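Local coordinates for protein L-methionine gamma-lyase (Fusobacterium nucleatum subsp. nucleatum, PDB 6LXU) that belongs to the Cys/Met metabolism family of PLP-dependent enzymes and carries pyridoxal phosphate on a lysine as a Schiff base, at residues Leu164-Leu169 against Lys306-Phe311; Thr192-Lys197 against Thr262-Met267. All coordinates share one frame; numbering follows the deposited sequence.

Interaction 1: Leu164-Leu169 against Lys306-Phe311; sequences LKIVDL and KQMKDF
At the N-terminal end of helix 169-176, the side-chain amide of Gln307 clasps the backbone on both sides of Asp168, the N-cap residue. Its NE2 donates to Val167 O at 2.8 Å with an N-H...O angle of 159°; the acceptor lies close to the plane of the Gln307 amide, although NE2 is tilted from the carbonyl plane of Val167. The other end of the amide accepts: Leu169 N reaches Gln307 OE1 at 3.0 Å, in the carbonyl plane and on a lone pair. Two bonds of opposite polarity fix the amide's rotation. CG of Gln307 sits between its own N and carbonyl carbon (chi1 75°), and the extended chain beyond it carries the amide across the gap. In this fold-type I PLP enzyme, the contact joins the loop after strand 151-157 to the last turn of helix 301-307. A water donates to Gln307 OE1 and to Asp168 OD1, 2.7 Å from each, while Asp168 OD1 also caps Ala171 N. Leu169 CB lies 3.7 Å from Gln307 OE1, a van der Waals contact, its side chain crossing that of Gln307 nearly at a right angle. Separately, Ile166 CD1 makes an apolar contact with Met308 SD at 4.3 Å.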
ATOM      1  N   LEU A 164     -35.258   7.247  -4.744  1.00  8.96           N
ATOM      2  CA  LEU A 164     -34.932   7.767  -3.403  1.00  8.73           C
ATOM      3  C   LEU A 164     -36.128   7.688  -2.445  1.00  8.45           C
ATOM      4  O   LEU A 164     -36.481   8.640  -1.738  1.00  8.25           O
ATOM      5  CB  LEU A 164     -34.315   9.166  -3.477  1.00  8.89           C
ATOM      6  CG  LEU A 164     -32.982   9.150  -4.253  1.00  9.39           C
ATOM      7  CD1 LEU A 164     -32.459  10.553  -4.487  1.00  9.60           C
ATOM      8  CD2 LEU A 164     -31.910   8.309  -3.578  1.00  9.92           C
ATOM      9  N   LYS A 165     -36.730   6.509  -2.431  1.00  8.49           N
ATOM     10  CA  LYS A 165     -37.839   6.198  -1.543  1.00  8.93           C
ATOM     11  C   LYS A 165     -37.441   6.359  -0.089  1.00  8.44           C
ATOM     12  O   LYS A 165     -36.376   5.892   0.332  1.00  8.17           O
ATOM     13  CB  LYS A 165     -38.292   4.763  -1.793  1.00  9.98           C
ATOM     14  CG  LYS A 165     -39.488   4.295  -0.976  1.00 11.15           C
ATOM     15  CD  LYS A 165     -39.819   2.843  -1.313  1.00 12.30           C
ATOM     16  CE  LYS A 165     -41.028   2.339  -0.573  1.00 13.21           C
ATOM     17  NZ  LYS A 165     -41.451   1.023  -1.112  1.00 13.54           N
ATOM     18  N   ILE A 166     -38.338   6.980   0.673  1.00  8.43           N
ATOM     19  CA  ILE A 166     -38.154   7.213   2.095  1.00  8.57           C
ATOM     20  C   ILE A 166     -39.127   6.328   2.876  1.00  8.43           C
ATOM     21  O   ILE A 166     -40.317   6.232   2.524  1.00  9.04           O
ATOM     22  CB  ILE A 166     -38.442   8.695   2.441  1.00  9.02           C
ATOM     23  CG1 ILE A 166     -37.503   9.656   1.695  1.00  9.19           C
ATOM     24  CG2 ILE A 166     -38.373   8.936   3.944  1.00  9.34           C
ATOM     25  CD1 ILE A 166     -36.026   9.457   2.005  1.00  9.31           C
ATOM     26  N   VAL A 167     -38.633   5.676   3.915  1.00  8.21           N
ATOM     27  CA  VAL A 167     -39.492   4.905   4.829  1.00  8.35           C
ATOM     28  C   VAL A 167     -39.141   5.294   6.256  1.00  7.96           C
ATOM     29  O   VAL A 167     -38.030   5.746   6.540  1.00  7.92           O
ATOM     30  CB  VAL A 167     -39.426   3.378   4.596  1.00  8.71           C
ATOM     31  CG1 VAL A 167     -39.681   3.052   3.125  1.00  9.11           C
ATOM     32  CG2 VAL A 167     -38.112   2.783   5.056  1.00  8.82           C
ATOM     33  N   ASP A 168     -40.122   5.138   7.151  1.00  7.92           N
ATOM     34  CA  ASP A 168     -40.037   5.667   8.511  1.00  7.92           C
ATOM     35  C   ASP A 168     -39.409   4.636   9.429  1.00  7.70           C
ATOM     36  O   ASP A 168     -40.072   3.684   9.856  1.00  7.73           O
ATOM     37  CB  ASP A 168     -41.443   6.043   8.992  1.00  8.30           C
ATOM     38  CG  ASP A 168     -41.446   6.846  10.282  1.00  8.57           C
ATOM     39  OD1 ASP A 168     -40.641   6.549  11.176  1.00  8.47           O
ATOM     40  OD2 ASP A 168     -42.299   7.762  10.392  1.00  9.97           O
ATOM     41  N   LEU A 169     -38.127   4.815   9.742  1.00  7.61           N
ATOM     42  CA  LEU A 169     -37.388   3.807  10.492  1.00  7.59           C
ATOM     43  C   LEU A 169     -37.934   3.588  11.898  1.00  7.54           C
ATOM     44  O   LEU A 169     -38.011   2.456  12.354  1.00  7.46           O
ATOM     45  CB  LEU A 169     -35.916   4.173  10.548  1.00  7.64           C
ATOM     46  CG  LEU A 169     -35.200   4.193   9.188  1.00  7.91           C
ATOM     47  CD1 LEU A 169     -33.744   4.566   9.408  1.00  8.26           C
ATOM     48  CD2 LEU A 169     -35.311   2.839   8.502  1.00  7.92           C
ATOM     49  N   LYS A 306     -37.874  14.464   9.522  1.00 11.20           N
ATOM     50  CA  LYS A 306     -37.789  14.024  10.906  1.00 11.27           C
ATOM     51  C   LYS A 306     -36.579  13.168  11.206  1.00 10.53           C
ATOM     52  O   LYS A 306     -36.060  13.226  12.311  1.00 11.40           O
ATOM     53  CB  LYS A 306     -39.006  13.196  11.276  1.00 12.21           C
ATOM     54  CG  LYS A 306     -40.329  13.921  11.432  1.00 13.12           C
ATOM     55  CD  LYS A 306     -40.309  14.739  12.696  1.00 13.60           C
ATOM     56  CE  LYS A 306     -41.669  15.318  13.026  1.00 14.27           C
ATOM     57  NZ  LYS A 306     -41.626  16.026  14.324  1.00 14.74           N
ATOM     58  N   GLN A 307     -36.162  12.308  10.267  1.00  9.49           N
ATOM     59  CA  GLN A 307     -35.110  11.326  10.567  1.00  9.01           C
ATOM     60  C   GLN A 307     -33.759  11.603   9.900  1.00  8.52           C
ATOM     61  O   GLN A 307     -32.807  10.886  10.192  1.00  8.95           O
ATOM     62  CB  GLN A 307     -35.598   9.899  10.273  1.00  9.00           C
ATOM     63  CG  GLN A 307     -35.665   9.534   8.806  1.00  8.93           C
ATOM     64  CD  GLN A 307     -36.332   8.202   8.510  1.00  8.61           C
ATOM     65  OE1 GLN A 307     -36.916   7.543   9.383  1.00  8.42           O
ATOM     66  NE2 GLN A 307     -36.273   7.800   7.245  1.00  8.58           N
ATOM     67  N   MET A 308     -33.683  12.631   9.054  1.00  8.38           N
ATOM     68  CA  MET A 308     -32.440  12.978   8.359  1.00  8.59           C
ATOM     69  C   MET A 308     -32.043  14.406   8.698  1.00  8.68           C
ATOM     70  O   MET A 308     -32.859  15.326   8.580  1.00  9.82           O
ATOM     71  CB  MET A 308     -32.588  12.878   6.843  1.00  8.58           C
ATOM     72  CG  MET A 308     -33.050  11.520   6.342  1.00  8.50           C
ATOM     73  SD  MET A 308     -33.142  11.424   4.544  1.00  8.48           S
ATOM     74  CE  MET A 308     -31.419  11.372   4.061  1.00  8.24           C
ATOM     75  N   LYS A 309     -30.789  14.607   9.073  1.00  8.72           N
ATOM     76  CA  LYS A 309     -30.278  15.949   9.368  1.00  9.64           C
ATOM     77  C   LYS A 309     -30.034  16.771   8.117  1.00  9.20           C
ATOM     78  O   LYS A 309     -30.016  17.998   8.185  1.00 10.49           O
ATOM     79  CB  LYS A 309     -28.994  15.863  10.181  1.00 11.21           C
ATOM     80  CG  LYS A 309     -29.190  15.238  11.550  1.00 13.83           C
ATOM     81  CD  LYS A 309     -27.860  15.212  12.278  1.00 16.42           C
ATOM     82  CE  LYS A 309     -27.943  14.551  13.638  1.00 18.78           C
ATOM     83  NZ  LYS A 309     -26.612  14.532  14.308  1.00 20.35           N
ATOM     84  N   ASP A 310     -29.798  16.095   6.995  1.00  8.81           N
ATOM     85  CA  ASP A 310     -29.748  16.735   5.685  1.00  9.12           C
ATOM     86  C   ASP A 310     -30.275  15.692   4.712  1.00  8.39           C
ATOM     87  O   ASP A 310     -30.442  14.529   5.078  1.00  8.29           O
ATOM     88  CB  ASP A 310     -28.323  17.202   5.346  1.00 10.26           C
ATOM     89  CG  ASP A 310     -28.288  18.353   4.350  1.00 11.63           C
ATOM     90  OD1 ASP A 310     -29.289  18.563   3.627  1.00 13.18           O
ATOM     91  OD2 ASP A 310     -27.263  19.056   4.302  1.00 13.02           O
ATOM     92  N   PHE A 311     -30.545  16.114   3.481  1.00  8.57           N
ATOM     93  CA  PHE A 311     -31.354  15.320   2.564  1.00  8.85           C
ATOM     94  C   PHE A 311     -30.561  14.536   1.527  1.00  8.49           C
ATOM     95  O   PHE A 311     -31.148  13.908   0.655  1.00  8.66           O
ATOM     96  CB  PHE A 311     -32.382  16.219   1.872  1.00  9.65           C
ATOM     97  CG  PHE A 311     -33.409  16.796   2.815  1.00 10.40           C
ATOM     98  CD1 PHE A 311     -34.402  15.997   3.356  1.00 11.01           C
ATOM     99  CD2 PHE A 311     -33.410  18.155   3.120  1.00 11.15           C
ATOM    100  CE1 PHE A 311     -35.374  16.534   4.200  1.00 11.82           C
ATOM    101  CE2 PHE A 311     -34.378  18.697   3.964  1.00 12.01           C
ATOM    102  CZ  PHE A 311     -35.355  17.885   4.503  1.00 12.15           C
TER
HETATM  103  O   HOH W   1     -38.202   7.567  11.809  1.00  9.04           O

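Interaction 2: Thr192-Lys197 against Thr262-Met267; sequences TPYMQK and TFEIRM
The short, weakly bonded helix 192-195 packs against the first turn of helix 263-282, and the aromatic ring of Tyr194 meets Met267 at the closest backbone approach. Met267 CB stands over one face of that ring, 3.6 Å from its centroid and 17° off the normal, a geometry that fits a CH-pi contact. In Tyr194, chi1 of 179° carries the ring toward helix 263-282, and chi2 near 90° turns its face to Met267. Phe263 is met differently: its CZ corner points at the start of the short helix, with Thr192 OG1 at the ring edge, 3.4 Å from CZ, and Tyr194 CB 3.9 Å from the same atom. Thr192 OG1 also accepts from Tyr194 N at 3.0 Å, forming an ST turn. Bends at chi2 and chi3 bring Met267 CE to within 3.7 Å of Thr192 CG2, the two side chains meeting tip to tip. Beside this cluster, Glu264 OE2 accepts from Asn383 ND2 of the second subunit, placing the helix start near a subunit interface. With no hydrogen bond joining the two segments, their cohesion rests on dispersion and the CH-pi contact, while the Thr192 hydroxyl accepts from Tyr194 N in its own segment and makes no hydrogen bond across to 262-267.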
ATOM      1  N   THR A 192     -25.722   7.882   5.565  1.00  5.64           N
ATOM      2  CA  THR A 192     -24.521   7.936   6.403  1.00  5.82           C
ATOM      3  C   THR A 192     -24.866   8.426   7.809  1.00  6.09           C
ATOM      4  O   THR A 192     -25.917   9.050   8.009  1.00  6.11           O
ATOM      5  CB  THR A 192     -23.379   8.832   5.843  1.00  5.80           C
ATOM      6  OG1 THR A 192     -23.567  10.200   6.259  1.00  5.96           O
ATOM      7  CG2 THR A 192     -23.239   8.759   4.329  1.00  5.81           C
ATOM      8  N   PRO A 193     -23.966   8.214   8.779  1.00  6.47           N
ATOM      9  CA  PRO A 193     -24.243   8.776  10.112  1.00  6.93           C
ATOM     10  C   PRO A 193     -24.172  10.292  10.202  1.00  7.08           C
ATOM     11  O   PRO A 193     -24.577  10.846  11.237  1.00  7.68           O
ATOM     12  CB  PRO A 193     -23.210   8.106  11.013  1.00  7.21           C
ATOM     13  CG  PRO A 193     -22.153   7.629  10.100  1.00  7.19           C
ATOM     14  CD  PRO A 193     -22.813   7.295   8.803  1.00  6.73           C
ATOM     15  N   TYR A 194     -23.701  10.983   9.170  1.00  7.14           N
ATOM     16  CA  TYR A 194     -23.837  12.444   9.099  1.00  7.67           C
ATOM     17  C   TYR A 194     -25.300  12.869   9.036  1.00  7.59           C
ATOM     18  O   TYR A 194     -25.647  13.937   9.560  1.00  8.63           O
ATOM     19  CB  TYR A 194     -23.056  12.975   7.886  1.00  8.33           C
ATOM     20  CG  TYR A 194     -23.117  14.460   7.648  1.00  9.29           C
ATOM     21  CD1 TYR A 194     -22.202  15.305   8.261  1.00 11.12           C
ATOM     22  CD2 TYR A 194     -24.024  15.014   6.766  1.00  9.97           C
ATOM     23  CE1 TYR A 194     -22.196  16.661   8.033  1.00 12.06           C
ATOM     24  CE2 TYR A 194     -24.059  16.390   6.545  1.00 10.91           C
ATOM     25  CZ  TYR A 194     -23.144  17.197   7.200  1.00 11.62           C
ATOM     26  OH  TYR A 194     -23.129  18.558   6.991  1.00 13.95           O
ATOM     27  N   MET A 195     -26.150  12.075   8.394  1.00  7.21           N
ATOM     28  CA  MET A 195     -27.560  12.431   8.241  1.00  7.35           C
ATOM     29  C   MET A 195     -28.514  11.635   9.103  1.00  7.32           C
ATOM     30  O   MET A 195     -29.557  12.176   9.492  1.00  7.84           O
ATOM     31  CB  MET A 195     -27.998  12.296   6.788  1.00  7.54           C
ATOM     32  CG  MET A 195     -27.290  13.290   5.902  1.00  8.25           C
ATOM     33  SD  MET A 195     -27.633  13.110   4.153  1.00  8.90           S
ATOM     34  CE  MET A 195     -26.003  12.691   3.541  1.00  8.49           C
ATOM     35  N   GLN A 196     -28.227  10.368   9.382  1.00  7.02           N
ATOM     36  CA  GLN A 196     -29.229   9.474   9.952  1.00  7.28           C
ATOM     37  C   GLN A 196     -28.523   8.479  10.840  1.00  7.04           C
ATOM     38  O   GLN A 196     -27.488   7.936  10.440  1.00  7.10           O
ATOM     39  CB  GLN A 196     -29.906   8.770   8.780  1.00  7.67           C
ATOM     40  CG  GLN A 196     -31.080   7.869   9.070  1.00  7.96           C
ATOM     41  CD  GLN A 196     -31.790   7.486   7.785  1.00  7.77           C
ATOM     42  OE1 GLN A 196     -32.801   8.085   7.419  1.00  8.39           O
ATOM     43  NE2 GLN A 196     -31.244   6.505   7.067  1.00  7.40           N
ATOM     44  N   LYS A 197     -29.062   8.247  12.043  1.00  7.41           N
ATOM     45  CA  LYS A 197     -28.488   7.307  12.998  1.00  7.73           C
ATOM     46  C   LYS A 197     -29.573   6.320  13.426  1.00  7.53           C
ATOM     47  O   LYS A 197     -30.278   6.524  14.433  1.00  7.39           O
ATOM     48  CB  LYS A 197     -27.869   8.035  14.195  1.00  8.39           C
ATOM     49  CG  LYS A 197     -26.714   8.953  13.799  1.00  8.96           C
ATOM     50  CD  LYS A 197     -25.887   9.377  15.003  1.00  9.75           C
ATOM     51  CE  LYS A 197     -24.912  10.494  14.661  1.00 10.22           C
ATOM     52  NZ  LYS A 197     -23.854  10.652  15.693  1.00 10.82           N
ATOM     53  N   THR A 262     -11.762  13.169   6.662  1.00  4.93           N
ATOM     54  CA  THR A 262     -12.471  14.244   5.975  1.00  5.08           C
ATOM     55  C   THR A 262     -13.974  13.983   5.862  1.00  5.10           C
ATOM     56  O   THR A 262     -14.671  14.715   5.166  1.00  5.28           O
ATOM     57  CB  THR A 262     -11.881  14.486   4.579  1.00  5.08           C
ATOM     58  OG1 THR A 262     -11.942  13.283   3.804  1.00  5.06           O
ATOM     59  CG2 THR A 262     -10.456  15.013   4.683  1.00  5.10           C
ATOM     60  N   PHE A 263     -14.498  12.980   6.574  1.00  5.37           N
ATOM     61  CA  PHE A 263     -15.905  12.590   6.430  1.00  5.51           C
ATOM     62  C   PHE A 263     -16.857  13.770   6.654  1.00  5.45           C
ATOM     63  O   PHE A 263     -17.782  13.992   5.853  1.00  5.39           O
ATOM     64  CB  PHE A 263     -16.215  11.444   7.393  1.00  5.80           C
ATOM     65  CG  PHE A 263     -17.656  11.024   7.397  1.00  5.93           C
ATOM     66  CD1 PHE A 263     -18.239  10.441   6.282  1.00  5.95           C
ATOM     67  CD2 PHE A 263     -18.432  11.194   8.527  1.00  6.40           C
ATOM     68  CE1 PHE A 263     -19.575  10.058   6.293  1.00  6.02           C
ATOM     69  CE2 PHE A 263     -19.770  10.807   8.540  1.00  6.49           C
ATOM     70  CZ  PHE A 263     -20.337  10.237   7.426  1.00  6.28           C
ATOM     71  N   GLU A 264     -16.668  14.532   7.730  1.00  5.55           N
ATOM     72  CA  GLU A 264     -17.602  15.618   8.023  1.00  5.87           C
ATOM     73  C   GLU A 264     -17.625  16.651   6.906  1.00  5.56           C
ATOM     74  O   GLU A 264     -18.690  17.040   6.422  1.00  5.72           O
ATOM     75  CB  GLU A 264     -17.252  16.308   9.341  1.00  6.44           C
ATOM     76  CG  GLU A 264     -18.192  17.457   9.687  1.00  7.17           C
ATOM     77  CD  GLU A 264     -17.766  18.246  10.894  1.00  7.63           C
ATOM     78  OE1 GLU A 264     -16.593  18.638  10.989  1.00  7.73           O
ATOM     79  OE2 GLU A 264     -18.643  18.509  11.755  1.00  9.47           O
ATOM     80  N   ILE A 265     -16.447  17.134   6.516  1.00  5.40           N
ATOM     81  CA  ILE A 265     -16.381  18.186   5.507  1.00  5.47           C
ATOM     82  C   ILE A 265     -16.775  17.673   4.130  1.00  5.04           C
ATOM     83  O   ILE A 265     -17.328  18.431   3.336  1.00  5.17           O
ATOM     84  CB  ILE A 265     -15.024  18.934   5.483  1.00  5.79           C
ATOM     85  CG1 ILE A 265     -13.817  17.994   5.363  1.00  6.05           C
ATOM     86  CG2 ILE A 265     -14.925  19.834   6.716  1.00  6.20           C
ATOM     87  CD1 ILE A 265     -12.515  18.701   5.035  1.00  6.18           C
ATOM     88  N   ARG A 266     -16.486  16.409   3.827  1.00  4.86           N
ATOM     89  CA  ARG A 266     -16.943  15.842   2.561  1.00  4.83           C
ATOM     90  C   ARG A 266     -18.464  15.806   2.529  1.00  4.83           C
ATOM     91  O   ARG A 266     -19.079  16.261   1.571  1.00  4.96           O
ATOM     92  CB  ARG A 266     -16.377  14.440   2.322  1.00  4.82           C
ATOM     93  CG  ARG A 266     -14.890  14.438   1.986  1.00  4.86           C
ATOM     94  CD  ARG A 266     -14.340  13.070   1.599  1.00  4.82           C
ATOM     95  NE  ARG A 266     -14.354  12.092   2.691  1.00  4.87           N
ATOM     96  CZ  ARG A 266     -15.258  11.120   2.868  1.00  4.87           C
ATOM     97  NH1 ARG A 266     -16.289  10.981   2.028  1.00  5.03           N
ATOM     98  NH2 ARG A 266     -15.146  10.294   3.898  1.00  4.98           N
ATOM     99  N   MET A 267     -19.086  15.262   3.564  1.00  5.08           N
ATOM    100  CA  MET A 267     -20.550  15.176   3.554  1.00  5.33           C
ATOM    101  C   MET A 267     -21.202  16.553   3.479  1.00  5.62           C
ATOM    102  O   MET A 267     -22.212  16.734   2.790  1.00  5.66           O
ATOM    103  CB  MET A 267     -21.077  14.400   4.762  1.00  5.41           C
ATOM    104  CG  MET A 267     -20.673  12.930   4.788  1.00  5.42           C
ATOM    105  SD  MET A 267     -20.870  12.028   3.245  1.00  5.54           S
ATOM    106  CE  MET A 267     -22.635  12.192   2.993  1.00  5.63           C
TER

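In the fold
From the N terminus, the chain passes through 164-169, then 192-197, then 262-267, and finally 306-311. Interaction 2 closes its loop across 64 intervening residues, and interaction 1 spans 136, so the smaller loop lies wholly within the larger without crossing it. Interaction 1 joins the loop between strand 151-157 and helix 169-176 to the end of helix 301-307; interaction 2 joins helix 192-195 to the start of helix 263-282. Their centres are about 14 Å apart, yet they touch: Lys309 N lies 2.8 Å from Met195 O, a probable hydrogen bond, and Met308 CG packs on Gln196 OE1 at 3.6 Å. The segments 192-197 and 306-311 thus connect the two contacts directly.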